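Local coordinates for protein putative phosphohistidine phosphatase, SixA (Nakamurella multipartita, PDB 4HBZ) that is a putative phosphohistidine phosphatase of the histidine phosphatase (phosphoglycerate mutase-like) superfamily, and probably removes phosphoryl groups through a histidine-based active site, at residues L24-A29 / F154-F159; V66-A71 / L116-A121; G96-I101 / P125-E130. All coordinates share one frame; numbering follows the deposited sequence. Where two conformers were deposited one is given.

Contact 1: residues L24-A29 / F154-F159; sequences LMRHAA and FAAGTF
Arg-26 NH1 donates to the backbone oxygen of Phe-154 over 2.8 Å, a fairly straight bond (158°) with the oxygen lying in the guanidinium plane. The arginine chain is fully extended, CG anti to the backbone N (chi1 178°), and this carries the group along the 154-159 loop until Ala-156 N lies over one of its faces. Nearer the backbone, Arg-26 CB meets the Phe-154 ring at CE1 (3.7 Å), while Thr-158 CG2 sits over the centre of one ring face. The main chains are joined by Arg-26 N to Thr-158 O (3.0 Å) and by a weak bond from Gly-157 N to Arg-26 O. Gly-157 belongs to a type II turn, whose Ala-155 O accepts both Thr-158 N and Thr-158 OG1. His-27 ND1 bonds Ala-28 O in its ring plane (2.8 Å, 173°). Arg-26 and His-27, followed here by Ala-28, correspond to the start of the family's RHG motif, whose histidine is phosphorylated in relatives, as His-27 probably is. Selenomethionine Met-25 and Phe-159 form an antiparallel non-hydrogen-bonded pair, packed against helix 43-59, whereas Leu-24 and Phe-154 face helix 123-138, and strand 114-119 flanks the far side of strand 20-26.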
loop_
_atom_site.group_PDB
_atom_site.type_symbol
_atom_site.label_atom_id
_atom_site.label_comp_id
_atom_site.label_asym_id
_atom_site.label_seq_id
_atom_site.Cartn_x
_atom_site.Cartn_y
_atom_site.Cartn_z
ATOM N N LEU A 24 0.823 1.620 -1.146
ATOM C CA LEU A 24 0.993 0.375 -0.441
ATOM C C LEU A 24 1.631 0.645 0.911
ATOM O O LEU A 24 2.785 1.052 0.943
ATOM C CB LEU A 24 1.822 -0.607 -1.245
ATOM C CG LEU A 24 1.322 -1.077 -2.593
ATOM C CD1 LEU A 24 2.307 -1.986 -3.264
ATOM C CD2 LEU A 24 -0.069 -1.712 -2.416
HETATM N N MSE A 25 0.904 0.441 2.011
HETATM C CA MSE A 25 1.360 0.797 3.346
HETATM C C MSE A 25 1.467 -0.408 4.201
HETATM O O MSE A 25 0.524 -1.205 4.310
HETATM C CB MSE A 25 0.377 1.815 3.952
HETATM C CG MSE A 25 0.900 2.287 5.299
HETATM SE SE MSE A 25 -0.153 3.835 5.911
HETATM C CE MSE A 25 0.988 4.277 7.485
ATOM N N ARG A 26 2.568 -0.483 4.928
ATOM C CA ARG A 26 2.697 -1.450 6.033
ATOM C C ARG A 26 2.216 -0.772 7.319
ATOM O O ARG A 26 2.579 0.381 7.600
ATOM C CB ARG A 26 4.167 -1.884 6.181
ATOM C CG ARG A 26 4.383 -2.841 7.341
ATOM C CD ARG A 26 5.846 -3.185 7.482
ATOM N NE ARG A 26 6.062 -4.129 8.570
ATOM C CZ ARG A 26 7.269 -4.581 8.928
ATOM N NH1 ARG A 26 8.347 -4.215 8.298
ATOM N NH2 ARG A 26 7.356 -5.501 9.888
ATOM N N HIS A 27 1.388 -1.463 8.084
ATOM C CA HIS A 27 0.902 -0.915 9.346
ATOM C C HIS A 27 2.069 -0.416 10.204
ATOM O O HIS A 27 3.191 -0.923 10.142
ATOM C CB HIS A 27 0.083 -1.934 10.145
ATOM C CG HIS A 27 0.862 -3.111 10.599
ATOM N ND1 HIS A 27 1.715 -3.082 11.680
ATOM C CD2 HIS A 27 0.952 -4.365 10.074
ATOM C CE1 HIS A 27 2.299 -4.254 11.794
ATOM N NE2 HIS A 27 1.849 -5.053 10.839
ATOM N N ALA A 28 1.722 0.512 11.077
ATOM C CA ALA A 28 2.701 1.068 12.013
ATOM C C ALA A 28 2.974 0.123 13.163
ATOM O O ALA A 28 2.344 -0.924 13.316
ATOM C CB ALA A 28 2.259 2.418 12.472
ATOM N N ALA A 29 3.989 0.452 13.946
ATOM C CA ALA A 29 4.528 -0.444 14.971
ATOM C C ALA A 29 3.476 -0.832 15.993
ATOM O O ALA A 29 2.694 0.031 16.475
ATOM C CB ALA A 29 5.719 0.194 15.644
ATOM N N PHE A 154 11.640 -1.405 4.564
ATOM C CA PHE A 154 10.198 -1.232 4.593
ATOM C C PHE A 154 9.692 -1.519 5.987
ATOM O O PHE A 154 8.871 -2.422 6.230
ATOM C CB PHE A 154 9.528 -2.093 3.475
ATOM C CG PHE A 154 8.278 -1.476 2.884
ATOM C CD1 PHE A 154 7.085 -1.481 3.572
ATOM C CD2 PHE A 154 8.316 -0.840 1.673
ATOM C CE1 PHE A 154 5.943 -0.898 3.064
ATOM C CE2 PHE A 154 7.180 -0.275 1.156
ATOM C CZ PHE A 154 5.985 -0.303 1.850
ATOM N N ALA A 155 10.127 -0.678 6.940
ATOM C CA ALA A 155 9.747 -0.843 8.344
ATOM C C ALA A 155 8.283 -0.536 8.567
ATOM O O ALA A 155 7.646 0.092 7.744
ATOM C CB ALA A 155 10.568 0.143 9.169
ATOM N N ALA A 156 7.749 -0.950 9.696
ATOM C CA ALA A 156 6.384 -0.679 10.061
ATOM C C ALA A 156 6.083 0.817 9.920
ATOM O O ALA A 156 6.786 1.668 10.475
ATOM C CB ALA A 156 6.143 -1.115 11.507
ATOM N N GLY A 157 5.025 1.130 9.179
ATOM C CA GLY A 157 4.608 2.503 8.926
ATOM C C GLY A 157 5.024 3.057 7.583
ATOM O O GLY A 157 4.555 4.121 7.163
ATOM N N THR A 158 5.917 2.336 6.885
ATOM C CA THR A 158 6.361 2.766 5.549
ATOM C C THR A 158 5.279 2.657 4.526
ATOM O O THR A 158 4.434 1.785 4.600
ATOM C CB THR A 158 7.562 1.898 5.100
ATOM O OG1 THR A 158 8.607 2.011 6.059
ATOM C CG2 THR A 158 8.142 2.287 3.754
ATOM N N PHE A 159 5.262 3.566 3.573
ATOM C CA PHE A 159 4.424 3.354 2.398
ATOM C C PHE A 159 5.161 3.701 1.133
ATOM O O PHE A 159 6.074 4.491 1.098
ATOM C CB PHE A 159 3.098 4.132 2.489
ATOM C CG PHE A 159 3.235 5.634 2.562
ATOM C CD1 PHE A 159 3.332 6.417 1.420
ATOM C CD2 PHE A 159 3.283 6.246 3.823
ATOM C CE1 PHE A 159 3.441 7.793 1.519
ATOM C CE2 PHE A 159 3.414 7.608 3.912
ATOM C CZ PHE A 159 3.460 8.371 2.775
HETATM O O HOH W 1 5.648 2.611 12.998
#

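Contact 2: residues V66-A71 / L116-A121; sequences VVCSTA and LVVGHA
Val-67 donates through N to Leu-116 O over 2.8 Å. Val-67 O accepts from Val-118 N at 2.9 Å. Ser-69 N adds a third backbone bond, to Val-118 O (3.0 Å). The strand segments 66-69 and 116-119 run parallel, 4° apart. CA-H groups of Val-66, Val-117 and Cys-68 add weaker contacts to the same three oxygens.

The apolar contacts lie on the face bearing Val-66, Cys-68, Leu-116 and Val-118. There Val-66 CG1 meets Val-118 CG2 at 4.2 Å, and Cys-68 SG rests beside Val-118 CB at 4.0 Å. Val-67 and Val-117 point to the other face.

Toward the C-terminal ends of the strands the contact turns polar. Ser-69 OG and His-120 NE2 share a hydrogen bond of 2.9 Å at the ring edge, in its plane; either could be the donor. Placing OG opposite the serine N about CA-CB (chi1 171°) also lets it accept from Ala-71 N (3.3 Å, 172°), an ST turn just ahead of helix 72-81. Ala-71 CB touches the same ring edge at CE1. An alanine in place of His-120 would probably leave Ser-69 OG without its imidazole mate and open a gap beside Ala-71.

An apolar pair of parallel strands thus gives way to polar side chains, where His-120 also meets the His-27 ring, consistent with a histidine phosphatase active site at the C-terminal ends of the parallel strands.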
loop_
_atom_site.group_PDB
_atom_site.type_symbol
_atom_site.label_atom_id
_atom_site.label_comp_id
_atom_site.label_asym_id
_atom_site.label_seq_id
_atom_site.Cartn_x
_atom_site.Cartn_y
_atom_site.Cartn_z
ATOM N N VAL A 66 -9.948 2.449 0.243
ATOM C CA VAL A 66 -8.919 1.814 1.059
ATOM C C VAL A 66 -9.287 0.328 1.092
ATOM O O VAL A 66 -10.477 -0.035 1.244
ATOM C CB VAL A 66 -8.928 2.339 2.494
ATOM C CG1 VAL A 66 -7.816 1.702 3.305
ATOM C CG2 VAL A 66 -8.743 3.841 2.482
ATOM N N VAL A 67 -8.258 -0.507 0.920
ATOM C CA VAL A 67 -8.356 -1.965 1.184
ATOM C C VAL A 67 -7.472 -2.199 2.415
ATOM O O VAL A 67 -6.257 -1.874 2.394
ATOM C CB VAL A 67 -7.929 -2.842 0.001
ATOM C CG1 VAL A 67 -8.333 -4.277 0.276
ATOM C CG2 VAL A 67 -8.533 -2.323 -1.331
ATOM N N CYS A 68 -8.046 -2.751 3.491
ATOM C CA CYS A 68 -7.369 -2.807 4.767
ATOM C C CYS A 68 -7.501 -4.172 5.427
ATOM O O CYS A 68 -8.584 -4.711 5.498
ATOM C CB CYS A 68 -7.968 -1.738 5.686
ATOM S SG CYS A 68 -7.115 -1.467 7.267
ATOM N N SER A 69 -6.391 -4.717 5.904
ATOM C CA SER A 69 -6.436 -5.903 6.757
ATOM C C SER A 69 -7.344 -5.683 7.969
ATOM O O SER A 69 -7.415 -4.600 8.541
ATOM C CB SER A 69 -5.028 -6.219 7.242
ATOM O OG SER A 69 -5.035 -7.212 8.221
ATOM N N THR A 70 -8.015 -6.747 8.382
ATOM C CA THR A 70 -8.929 -6.711 9.513
ATOM C C THR A 70 -8.219 -6.650 10.873
ATOM O O THR A 70 -8.856 -6.403 11.891
ATOM C CB THR A 70 -9.855 -7.909 9.487
ATOM O OG1 THR A 70 -9.051 -9.093 9.336
ATOM C CG2 THR A 70 -10.881 -7.769 8.323
ATOM N N ALA A 71 -6.899 -6.839 10.904
ATOM C CA ALA A 71 -6.166 -6.804 12.174
ATOM C C ALA A 71 -6.375 -5.433 12.851
ATOM O O ALA A 71 -6.470 -4.384 12.163
ATOM C CB ALA A 71 -4.700 -7.052 11.976
ATOM N N LEU A 116 -5.513 3.165 -1.489
ATOM C CA LEU A 116 -4.600 2.877 -0.403
ATOM C C LEU A 116 -4.821 1.437 0.060
ATOM O O LEU A 116 -5.962 1.056 0.329
ATOM C CB LEU A 116 -4.910 3.844 0.742
ATOM C CG LEU A 116 -4.170 3.572 2.071
ATOM C CD1 LEU A 116 -2.644 3.651 1.930
ATOM C CD2 LEU A 116 -4.639 4.530 3.179
ATOM N N VAL A 117 -3.739 0.719 0.244
ATOM C CA VAL A 117 -3.739 -0.626 0.810
ATOM C C VAL A 117 -3.011 -0.586 2.135
ATOM O O VAL A 117 -1.887 -0.123 2.167
ATOM C CB VAL A 117 -3.063 -1.642 -0.118
ATOM C CG1 VAL A 117 -3.038 -3.059 0.466
ATOM C CG2 VAL A 117 -3.723 -1.644 -1.511
ATOM N N VAL A 118 -3.622 -1.052 3.233
ATOM C CA VAL A 118 -2.973 -1.101 4.530
ATOM C C VAL A 118 -2.879 -2.567 4.941
ATOM O O VAL A 118 -3.877 -3.244 5.180
ATOM C CB VAL A 118 -3.748 -0.268 5.574
ATOM C CG1 VAL A 118 -2.952 -0.218 6.876
ATOM C CG2 VAL A 118 -4.012 1.180 5.067
ATOM N N GLY A 119 -1.659 -3.056 4.932
ATOM C CA GLY A 119 -1.442 -4.452 5.241
ATOM C C GLY A 119 -0.164 -4.734 5.991
ATOM O O GLY A 119 0.320 -3.930 6.779
ATOM N N HIS A 120 0.388 -5.933 5.748
ATOM C CA HIS A 120 1.479 -6.470 6.530
ATOM C C HIS A 120 2.690 -6.798 5.649
ATOM O O HIS A 120 2.522 -7.182 4.475
ATOM C CB HIS A 120 1.046 -7.817 7.178
ATOM C CG HIS A 120 -0.206 -7.722 8.002
ATOM N ND1 HIS A 120 -0.159 -7.502 9.360
ATOM C CD2 HIS A 120 -1.520 -7.706 7.655
ATOM C CE1 HIS A 120 -1.405 -7.388 9.823
ATOM N NE2 HIS A 120 -2.242 -7.526 8.814
ATOM N N ALA A 121 3.883 -6.686 6.193
ATOM C CA ALA A 121 5.049 -7.285 5.615
ATOM C C ALA A 121 5.059 -8.775 5.884
ATOM O O ALA A 121 4.519 -9.197 6.876
ATOM C CB ALA A 121 6.297 -6.664 6.151
#

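Contact 3: residues G96-I101 / P125-E130; sequences GGVDEI and PATGWE
Val-98 reaches across from the first turn of helix 98-106 and divides its two methyl groups among three residues of helix 123-138. Its first torsion (chi1 173°) turns CG1 away from the backbone N and sets CG2 beside it. CG2 therefore settles on Ala-126 CB at 3.7 Å and on Thr-127 OG1 at 3.6 Å, while CG1 lies against Glu-130 OE1 at 3.5 Å. The valine and threonine side chains point in opposite directions and slide past each other. This hydroxyl forms no bond across the contact: with chi1 at -59° it lies beside its own backbone N, and it hydrogen-bonds Thr-123 O one turn earlier in the helix. The same torsion aims Thr-127 CG2 at Ile-101 CG2, 4.1 Å away.

Helix 98-106 belongs to the beta-alpha-beta crossover from strand 86-90 to strand 114-119, and helix 123-138 follows directly on the latter. Both helices cover the sheet face that bears Leu-24 and Val-117, and Val-98 bridges the two helices there.

Ile-101 points its CB toward the opposite helix, but its CG1 branch leads away from it, and the side chain also touches Leu-93. Glu-100 is folded back on its own helix start: OE1 accepts Gly-97 N over 2.8 Å, on the anti side of the carboxylate. This is one half of a capping box, the bond from the third helical residue back to the N-cap N-H; the N-cap Gly-97 has no side chain to make the reciprocal one. Glu-130 extends beyond CG past the valine. A bound glycerol and a triethylene glycol, the latter probably from crystallisation, each lie about 4 Å from the Ala-126 side chain, measured between nearest atoms.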
loop_
_atom_site.group_PDB
_atom_site.type_symbol
_atom_site.label_atom_id
_atom_site.label_comp_id
_atom_site.label_asym_id
_atom_site.label_seq_id
_atom_site.Cartn_x
_atom_site.Cartn_y
_atom_site.Cartn_z
ATOM N N GLY A 96 -2.505 -12.706 3.556
ATOM C CA GLY A 96 -2.498 -12.967 2.150
ATOM C C GLY A 96 -1.167 -12.644 1.499
ATOM O O GLY A 96 -0.363 -11.892 2.045
ATOM N N GLY A 97 -0.954 -13.239 0.341
ATOM C CA GLY A 97 0.236 -12.965 -0.491
ATOM C C GLY A 97 -0.029 -11.894 -1.548
ATOM O O GLY A 97 -1.088 -11.268 -1.602
ATOM N N VAL A 98 0.955 -11.707 -2.381
ATOM C CA VAL A 98 0.863 -10.748 -3.475
ATOM C C VAL A 98 -0.385 -10.959 -4.291
ATOM O O VAL A 98 -1.112 -10.017 -4.653
ATOM C CB VAL A 98 2.138 -10.754 -4.367
ATOM C CG1 VAL A 98 1.980 -9.885 -5.580
ATOM C CG2 VAL A 98 3.380 -10.387 -3.569
ATOM N N ASP A 99 -0.670 -12.200 -4.693
ATOM C CA ASP A 99 -1.815 -12.417 -5.575
ATOM C C ASP A 99 -3.131 -12.051 -4.893
ATOM O O ASP A 99 -4.028 -11.511 -5.547
ATOM C CB ASP A 99 -1.871 -13.868 -6.094
ATOM C CG ASP A 99 -0.583 -14.293 -6.804
ATOM O OD1 ASP A 99 -0.043 -13.532 -7.604
ATOM O OD2 ASP A 99 -0.049 -15.410 -6.497
ATOM N N GLU A 100 -3.266 -12.291 -3.585
ATOM C CA GLU A 100 -4.459 -11.946 -2.840
ATOM C C GLU A 100 -4.633 -10.441 -2.708
ATOM O O GLU A 100 -5.743 -9.904 -2.889
ATOM C CB GLU A 100 -4.463 -12.568 -1.454
ATOM C CG GLU A 100 -4.645 -14.064 -1.437
ATOM C CD GLU A 100 -3.437 -14.846 -1.900
ATOM O OE1 GLU A 100 -2.241 -14.467 -1.757
ATOM O OE2 GLU A 100 -3.666 -15.949 -2.460
ATOM N N ILE A 101 -3.547 -9.736 -2.482
ATOM C CA ILE A 101 -3.606 -8.284 -2.359
ATOM C C ILE A 101 -3.982 -7.715 -3.721
ATOM O O ILE A 101 -4.858 -6.852 -3.818
ATOM C CB ILE A 101 -2.289 -7.689 -1.830
ATOM C CG1 ILE A 101 -2.250 -7.798 -0.278
ATOM C CG2 ILE A 101 -2.174 -6.253 -2.224
ATOM C CD1 ILE A 101 -2.637 -9.109 0.412
ATOM N N PRO A 125 5.646 -5.009 0.800
ATOM C CA PRO A 125 6.815 -4.682 -0.065
ATOM C C PRO A 125 7.003 -5.644 -1.241
ATOM O O PRO A 125 7.410 -5.205 -2.315
ATOM C CB PRO A 125 7.991 -4.675 0.880
ATOM C CG PRO A 125 7.509 -5.296 2.121
ATOM C CD PRO A 125 6.032 -5.196 2.197
ATOM N N ALA A 126 6.660 -6.900 -1.068
ATOM C CA ALA A 126 6.762 -7.863 -2.171
ATOM C C ALA A 126 5.835 -7.466 -3.302
ATOM O O ALA A 126 6.163 -7.687 -4.492
ATOM C CB ALA A 126 6.412 -9.250 -1.697
ATOM N N THR A 127 4.648 -6.981 -2.972
ATOM C CA THR A 127 3.694 -6.548 -3.941
ATOM C C THR A 127 4.241 -5.374 -4.756
ATOM O O THR A 127 4.148 -5.341 -5.962
ATOM C CB THR A 127 2.345 -6.194 -3.291
ATOM O OG1 THR A 127 1.797 -7.346 -2.581
ATOM C CG2 THR A 127 1.353 -5.751 -4.296
ATOM N N GLY A 128 4.786 -4.404 -4.047
ATOM C CA GLY A 128 5.386 -3.272 -4.726
ATOM C C GLY A 128 6.482 -3.710 -5.683
ATOM O O GLY A 128 6.566 -3.234 -6.789
ATOM N N TRP A 129 7.323 -4.614 -5.233
ATOM C CA TRP A 129 8.440 -5.055 -6.020
ATOM C C TRP A 129 7.963 -5.771 -7.285
ATOM O O TRP A 129 8.463 -5.508 -8.375
ATOM C CB TRP A 129 9.334 -5.937 -5.156
ATOM C CG TRP A 129 10.589 -6.259 -5.807
ATOM C CD1 TRP A 129 11.714 -5.493 -5.851
ATOM C CD2 TRP A 129 10.867 -7.443 -6.556
ATOM N NE1 TRP A 129 12.697 -6.148 -6.562
ATOM C CE2 TRP A 129 12.194 -7.343 -7.011
ATOM C CE3 TRP A 129 10.115 -8.587 -6.885
ATOM C CZ2 TRP A 129 12.798 -8.345 -7.765
ATOM C CZ3 TRP A 129 10.720 -9.584 -7.640
ATOM C CH2 TRP A 129 12.043 -9.451 -8.075
ATOM N N GLU A 130 6.964 -6.636 -7.156
ATOM C CA GLU A 130 6.449 -7.324 -8.330
ATOM C C GLU A 130 5.830 -6.388 -9.339
ATOM O O GLU A 130 5.998 -6.559 -10.552
ATOM C CB GLU A 130 5.483 -8.415 -7.954
ATOM C CG GLU A 130 6.164 -9.584 -7.290
ATOM C CD GLU A 130 5.430 -10.897 -7.434
ATOM O OE1 GLU A 130 4.327 -10.951 -7.989
ATOM O OE2 GLU A 130 6.063 -11.899 -7.030
#

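Contacts 1 and 2 lie on one mixed sheet, their centres about 10 Å apart, and are joined where strands 20-26 and 114-119 run side by side, Met-25 probably bonding Val-117 and Gly-119. Contact 3 sits between two helices on one face of that sheet, its centre about 14 Å from that of contact 1 and 12 Å from that of contact 2. Leu-24 packs on Thr-127 and Gly-128, Phe-154 on Pro-125, and Val-117 reaches Ile-101. Along the chain contact 1 closes a loop that encloses the other two, whose segments alternate. The tips of strands 20-26, 65-69 and 114-119, far apart in sequence, converge on what is probably the active site.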